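Local coordinates for protein 2,3-bisphosphoglycerate-independent phosphoglycerate mutase (Pyrococcus horikoshii, PDB 2ZKT) that probably interconverts 2-phosphoglycerate and 3-phosphoglycerate in glycolysis as a metal-dependent, cofactor-independent mutase, at residues D305-K316 against H347-H356. Numbering follows the deposited sequence.
Sequences DAAGHDNKPKLK and HSTPCEVMNH. With ZN (zinc ion), chain H; ZN (zinc ion), chain G.
Metal coordination joins Asp305 and His309 of helix 303-309 to His356 in the loop between strands 339-344 and 361-366. All three bind one zinc: Asp305 OD2 lies 2.1 Å from the metal, and one helical turn later His309 presents NE2 to it. The His309 and His356 rings meet rim to rim, their planes 46° apart, while Thr349 CG2 sits over one face of His309. Through its other ring nitrogen, ND1, His309 donates to Met354 O (3.2 Å), approaching from above the carbonyl plane; with both nitrogens engaged, the imidazole's rotation is fixed. Outside the segments, Lys302 also bonds Asp305 OD2 and Ala58 O takes His356 ND1. This is one half of the two-metal centre of the alkaline phosphatase superfamily: His347 NE2 binds the second zinc with Asp13, Ser60 and Asp346, and its ring edge at CE1 lies over the face of the His356 ring. Farther from the metals, the two backbones close on each other at Gly308, where a side chain would collide with Thr349 O; Met354 CA lies 3.5 Å from Gly308 O, its hydrogen aimed almost straight at the oxygen. A Schellman motif at Asn311 ends the helix, and there, with CG anti to the backbone N (chi1 -165°), the side chain lies against Cys351 while its CB touches Met354 CG. A glycine at Asn311 would probably open a gap beside Cys351 and leave Met354 CG without its packing partner. Cys351 SG packs beside Pro313, 3.6 Å from its N. Extended throughout, Lys316 passes the sulfur with its CD and bonds Thr349 O weakly through NZ, whose stronger partner is Asp17.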
ATOM      1  N   ASP B 305       7.902   8.424 -10.800  1.00 52.98           N
ATOM      2  CA  ASP B 305       9.312   8.609 -11.123  1.00 52.89           C
ATOM      3  C   ASP B 305       9.963   9.812 -10.441  1.00 51.82           C
ATOM      4  O   ASP B 305      11.169   9.786 -10.142  1.00 51.13           O
ATOM      5  CB  ASP B 305       9.493   8.719 -12.637  1.00 53.88           C
ATOM      6  CG  ASP B 305      10.952   8.851 -13.038  1.00 57.99           C
ATOM      7  OD1 ASP B 305      11.752   7.931 -12.727  1.00 54.31           O
ATOM      8  OD2 ASP B 305      11.295   9.884 -13.665  1.00 63.20           O
ATOM      9  N   ALA B 306       9.178  10.864 -10.188  1.00 52.05           N
ATOM     10  CA  ALA B 306       9.721  12.060  -9.533  1.00 51.27           C
ATOM     11  C   ALA B 306      10.083  11.771  -8.070  1.00 51.73           C
ATOM     12  O   ALA B 306      11.130  12.207  -7.578  1.00 50.59           O
ATOM     13  CB  ALA B 306       8.722  13.203  -9.609  1.00 51.43           C
ATOM     14  N   ALA B 307       9.219  11.027  -7.377  1.00 50.58           N
ATOM     15  CA  ALA B 307       9.474  10.706  -5.973  1.00 51.09           C
ATOM     16  C   ALA B 307      10.785   9.929  -5.855  1.00 51.67           C
ATOM     17  O   ALA B 307      11.535  10.093  -4.880  1.00 51.80           O
ATOM     18  CB  ALA B 307       8.323   9.897  -5.404  1.00 50.89           C
ATOM     19  N   GLY B 308      11.054   9.091  -6.865  1.00 50.89           N
ATOM     20  CA  GLY B 308      12.280   8.299  -6.877  1.00 50.28           C
ATOM     21  C   GLY B 308      13.493   9.195  -7.075  1.00 50.36           C
ATOM     22  O   GLY B 308      14.519   9.028  -6.417  1.00 49.19           O
ATOM     23  N   HIS B 309      13.382  10.154  -7.991  1.00 52.09           N
ATOM     24  CA  HIS B 309      14.483  11.074  -8.247  1.00 54.15           C
ATOM     25  C   HIS B 309      14.779  11.918  -7.000  1.00 54.96           C
ATOM     26  O   HIS B 309      15.934  12.273  -6.750  1.00 55.93           O
ATOM     27  CB  HIS B 309      14.147  11.990  -9.429  1.00 54.60           C
ATOM     28  CG  HIS B 309      14.544  11.430 -10.766  1.00 57.26           C
ATOM     29  ND1 HIS B 309      15.864  11.283 -11.150  1.00 60.51           N
ATOM     30  CD2 HIS B 309      13.793  10.982 -11.805  1.00 56.91           C
ATOM     31  CE1 HIS B 309      15.911  10.767 -12.372  1.00 62.39           C
ATOM     32  NE2 HIS B 309      14.668  10.574 -12.791  1.00 61.37           N
ATOM     33  N   ASP B 310      13.742  12.222  -6.213  1.00 55.94           N
ATOM     34  CA  ASP B 310      13.922  13.028  -4.999  1.00 58.29           C
ATOM     35  C   ASP B 310      14.173  12.259  -3.688  1.00 57.43           C
ATOM     36  O   ASP B 310      14.249  12.868  -2.618  1.00 56.99           O
ATOM     37  CB  ASP B 310      12.726  13.968  -4.810  1.00 59.50           C
ATOM     38  CG  ASP B 310      12.619  14.998  -5.916  1.00 65.30           C
ATOM     39  OD1 ASP B 310      13.631  15.687  -6.186  1.00 71.12           O
ATOM     40  OD2 ASP B 310      11.522  15.122  -6.514  1.00 71.75           O
ATOM     41  N   ASN B 311      14.300  10.931  -3.769  1.00 57.44           N
ATOM     42  CA  ASN B 311      14.556  10.097  -2.587  1.00 57.19           C
ATOM     43  C   ASN B 311      13.463  10.239  -1.519  1.00 57.32           C
ATOM     44  O   ASN B 311      13.746  10.540  -0.348  1.00 56.68           O
ATOM     45  CB  ASN B 311      15.913  10.457  -1.969  1.00 58.10           C
ATOM     46  CG  ASN B 311      16.406   9.404  -0.993  1.00 61.25           C
ATOM     47  OD1 ASN B 311      17.608   9.164  -0.870  1.00 68.08           O
ATOM     48  ND2 ASN B 311      15.473   8.762  -0.297  1.00 63.63           N
ATOM     49  N   LYS B 312      12.216  10.009  -1.931  1.00 56.50           N
ATOM     50  CA  LYS B 312      11.061  10.103  -1.038  1.00 55.87           C
ATOM     51  C   LYS B 312      10.231   8.811  -1.156  1.00 53.42           C
ATOM     52  O   LYS B 312       9.197   8.772  -1.845  1.00 51.06           O
ATOM     53  CB  LYS B 312      10.222  11.329  -1.425  1.00 56.33           C
ATOM     54  CG  LYS B 312      11.002  12.642  -1.323  1.00 58.65           C
ATOM     55  CD  LYS B 312      10.197  13.844  -1.808  1.00 60.75           C
ATOM     56  CE  LYS B 312       9.942  13.783  -3.314  1.00 68.29           C
ATOM     57  NZ  LYS B 312       9.365  15.056  -3.856  1.00 71.34           N
ATOM     58  N   PRO B 313      10.689   7.733  -0.480  1.00 52.45           N
ATOM     59  CA  PRO B 313      10.080   6.392  -0.440  1.00 51.51           C
ATOM     60  C   PRO B 313       8.593   6.362  -0.094  1.00 50.36           C
ATOM     61  O   PRO B 313       7.795   5.710  -0.781  1.00 48.38           O
ATOM     62  CB  PRO B 313      10.921   5.663   0.619  1.00 51.83           C
ATOM     63  CG  PRO B 313      12.254   6.290   0.462  1.00 52.65           C
ATOM     64  CD  PRO B 313      11.913   7.762   0.348  1.00 52.23           C
ATOM     65  N   LYS B 314       8.234   7.058   0.983  1.00 49.47           N
ATOM     66  CA  LYS B 314       6.843   7.110   1.437  1.00 50.19           C
ATOM     67  C   LYS B 314       5.987   7.788   0.365  1.00 48.85           C
ATOM     68  O   LYS B 314       4.915   7.295  -0.003  1.00 49.21           O
ATOM     69  CB  LYS B 314       6.756   7.899   2.748  1.00 52.02           C
ATOM     70  CG  LYS B 314       7.580   7.329   3.903  1.00 55.27           C
ATOM     71  CD  LYS B 314       6.729   6.454   4.819  1.00 63.63           C
ATOM     72  CE  LYS B 314       7.458   6.153   6.127  1.00 66.71           C
ATOM     73  NZ  LYS B 314       6.602   5.369   7.067  1.00 69.41           N
ATOM     74  N   LEU B 315       6.467   8.929  -0.132  1.00 48.50           N
ATOM     75  CA  LEU B 315       5.740   9.665  -1.161  1.00 48.12           C
ATOM     76  C   LEU B 315       5.542   8.783  -2.390  1.00 48.00           C
ATOM     77  O   LEU B 315       4.432   8.713  -2.938  1.00 47.71           O
ATOM     78  CB  LEU B 315       6.510  10.935  -1.559  1.00 47.54           C
ATOM     79  CG  LEU B 315       5.897  11.722  -2.730  1.00 47.51           C
ATOM     80  CD1 LEU B 315       4.436  12.046  -2.412  1.00 49.55           C
ATOM     81  CD2 LEU B 315       6.695  13.002  -2.982  1.00 48.63           C
ATOM     82  N   LYS B 316       6.615   8.112  -2.822  1.00 47.16           N
ATOM     83  CA  LYS B 316       6.540   7.234  -3.992  1.00 47.57           C
ATOM     84  C   LYS B 316       5.499   6.144  -3.731  1.00 46.95           C
ATOM     85  O   LYS B 316       4.660   5.862  -4.587  1.00 46.25           O
ATOM     86  CB  LYS B 316       7.910   6.607  -4.296  1.00 46.69           C
ATOM     87  CG  LYS B 316       7.928   5.694  -5.523  1.00 47.95           C
ATOM     88  CD  LYS B 316       9.369   5.279  -5.867  1.00 47.93           C
ATOM     89  CE  LYS B 316       9.420   4.312  -7.047  1.00 47.09           C
ATOM     90  NZ  LYS B 316      10.824   4.026  -7.458  1.00 43.80           N
ATOM     91  N   HIS B 347      11.221   1.538 -16.353  1.00 44.21           N
ATOM     92  CA  HIS B 347      12.532   1.316 -15.743  1.00 44.50           C
ATOM     93  C   HIS B 347      12.484   1.481 -14.214  1.00 44.55           C
ATOM     94  O   HIS B 347      11.475   1.862 -13.628  1.00 42.72           O
ATOM     95  CB  HIS B 347      13.526   2.310 -16.358  1.00 44.76           C
ATOM     96  CG  HIS B 347      13.120   3.722 -16.012  1.00 49.27           C
ATOM     97  ND1 HIS B 347      13.228   4.241 -14.762  1.00 53.49           N
ATOM     98  CD2 HIS B 347      12.623   4.716 -16.865  1.00 51.99           C
ATOM     99  CE1 HIS B 347      12.809   5.519 -14.862  1.00 51.69           C
ATOM    100  NE2 HIS B 347      12.439   5.830 -16.110  1.00 58.05           N
ATOM    101  N   SER B 348      13.614   1.133 -13.561  1.00 43.98           N
ATOM    102  CA  SER B 348      13.718   1.331 -12.113  1.00 43.15           C
ATOM    103  C   SER B 348      14.308   2.703 -11.776  1.00 43.47           C
ATOM    104  O   SER B 348      15.193   3.212 -12.458  1.00 44.26           O
ATOM    105  CB  SER B 348      14.625   0.237 -11.543  1.00 44.36           C
ATOM    106  OG  SER B 348      13.885  -0.988 -11.491  1.00 43.81           O
ATOM    107  N   THR B 349      13.807   3.310 -10.701  1.00 42.01           N
ATOM    108  CA  THR B 349      14.336   4.585 -10.224  1.00 42.09           C
ATOM    109  C   THR B 349      14.357   4.499  -8.715  1.00 41.46           C
ATOM    110  O   THR B 349      13.484   5.040  -8.040  1.00 41.37           O
ATOM    111  CB  THR B 349      13.466   5.783 -10.644  1.00 41.60           C
ATOM    112  OG1 THR B 349      13.407   5.848 -12.078  1.00 41.67           O
ATOM    113  CG2 THR B 349      14.084   7.095 -10.117  1.00 38.04           C
ATOM    114  N   PRO B 350      15.355   3.794  -8.164  1.00 41.47           N
ATOM    115  CA  PRO B 350      15.517   3.608  -6.710  1.00 43.22           C
ATOM    116  C   PRO B 350      15.669   4.949  -5.989  1.00 45.19           C
ATOM    117  O   PRO B 350      16.358   5.851  -6.478  1.00 45.24           O
ATOM    118  CB  PRO B 350      16.796   2.763  -6.604  1.00 43.18           C
ATOM    119  CG  PRO B 350      16.929   2.107  -7.953  1.00 40.89           C
ATOM    120  CD  PRO B 350      16.479   3.183  -8.904  1.00 40.82           C
ATOM    121  N   CYS B 351      15.022   5.083  -4.834  1.00 47.33           N
ATOM    122  CA  CYS B 351      15.123   6.315  -4.058  1.00 49.29           C
ATOM    123  C   CYS B 351      16.578   6.508  -3.594  1.00 51.39           C
ATOM    124  O   CYS B 351      17.094   7.629  -3.598  1.00 52.93           O
ATOM    125  CB  CYS B 351      14.171   6.254  -2.855  1.00 48.89           C
ATOM    126  SG  CYS B 351      12.405   6.361  -3.309  1.00 56.31           S
ATOM    127  N   GLU B 352      17.247   5.414  -3.223  1.00 52.97           N
ATOM    128  CA  GLU B 352      18.639   5.499  -2.772  1.00 54.98           C
ATOM    129  C   GLU B 352      19.597   5.907  -3.903  1.00 54.10           C
ATOM    130  O   GLU B 352      20.741   6.300  -3.642  1.00 55.36           O
ATOM    131  CB  GLU B 352      19.117   4.159  -2.179  1.00 55.11           C
ATOM    132  CG  GLU B 352      19.425   3.069  -3.216  1.00 57.16           C
ATOM    133  CD  GLU B 352      20.269   1.922  -2.650  1.00 57.52           C
ATOM    134  OE1 GLU B 352      19.840   1.285  -1.652  1.00 61.70           O
ATOM    135  OE2 GLU B 352      21.360   1.658  -3.208  1.00 59.43           O
ATOM    136  N   VAL B 353      19.145   5.800  -5.153  1.00 53.59           N
ATOM    137  CA  VAL B 353      19.994   6.162  -6.298  1.00 51.87           C
ATOM    138  C   VAL B 353      19.655   7.559  -6.835  1.00 52.41           C
ATOM    139  O   VAL B 353      20.518   8.243  -7.389  1.00 52.51           O
ATOM    140  CB  VAL B 353      19.859   5.123  -7.455  1.00 51.78           C
ATOM    141  CG1 VAL B 353      20.813   5.476  -8.611  1.00 44.82           C
ATOM    142  CG2 VAL B 353      20.160   3.728  -6.936  1.00 48.19           C
ATOM    143  N   MET B 354      18.395   7.974  -6.663  1.00 52.30           N
ATOM    144  CA  MET B 354      17.927   9.289  -7.115  1.00 54.56           C
ATOM    145  C   MET B 354      18.073   9.490  -8.626  1.00 53.69           C
ATOM    146  O   MET B 354      18.256  10.615  -9.116  1.00 53.64           O
ATOM    147  CB  MET B 354      18.679  10.406  -6.358  1.00 53.44           C
ATOM    148  CG  MET B 354      18.334  10.472  -4.865  1.00 52.60           C
ATOM    149  SD  MET B 354      19.196  11.788  -3.950  1.00 60.85           S
ATOM    150  CE  MET B 354      18.168  13.244  -4.380  1.00 54.83           C
ATOM    151  N   ASN B 355      17.982   8.381  -9.360  1.00 53.72           N
ATOM    152  CA  ASN B 355      18.083   8.393 -10.814  1.00 53.84           C
ATOM    153  C   ASN B 355      17.787   6.978 -11.299  1.00 52.17           C
ATOM    154  O   ASN B 355      17.697   6.050 -10.495  1.00 53.20           O
ATOM    155  CB  ASN B 355      19.488   8.810 -11.258  1.00 55.56           C
ATOM    156  CG  ASN B 355      19.478   9.566 -12.579  1.00 60.18           C
ATOM    157  OD1 ASN B 355      18.882   9.117 -13.574  1.00 59.78           O
ATOM    158  ND2 ASN B 355      20.141  10.722 -12.600  1.00 61.41           N
ATOM    159  N   HIS B 356      17.635   6.815 -12.612  1.00 50.21           N
ATOM    160  CA  HIS B 356      17.341   5.508 -13.197  1.00 46.40           C
ATOM    161  C   HIS B 356      18.442   4.495 -12.881  1.00 46.10           C
ATOM    162  O   HIS B 356      19.632   4.819 -12.937  1.00 46.72           O
ATOM    163  CB  HIS B 356      17.216   5.627 -14.719  1.00 45.34           C
ATOM    164  CG  HIS B 356      16.156   6.585 -15.173  1.00 46.99           C
ATOM    165  ND1 HIS B 356      15.772   6.698 -16.500  1.00 47.67           N
ATOM    166  CD2 HIS B 356      15.404   7.483 -14.483  1.00 44.70           C
ATOM    167  CE1 HIS B 356      14.830   7.626 -16.608  1.00 37.44           C
ATOM    168  NE2 HIS B 356      14.589   8.116 -15.399  1.00 44.77           N
TER
HETATM  169 ZN    ZN H 415      13.197   9.653 -14.456  1.00 61.72          ZN
HETATM  170 ZN    ZN G 414      10.673   7.094 -17.219  1.00 55.00          ZN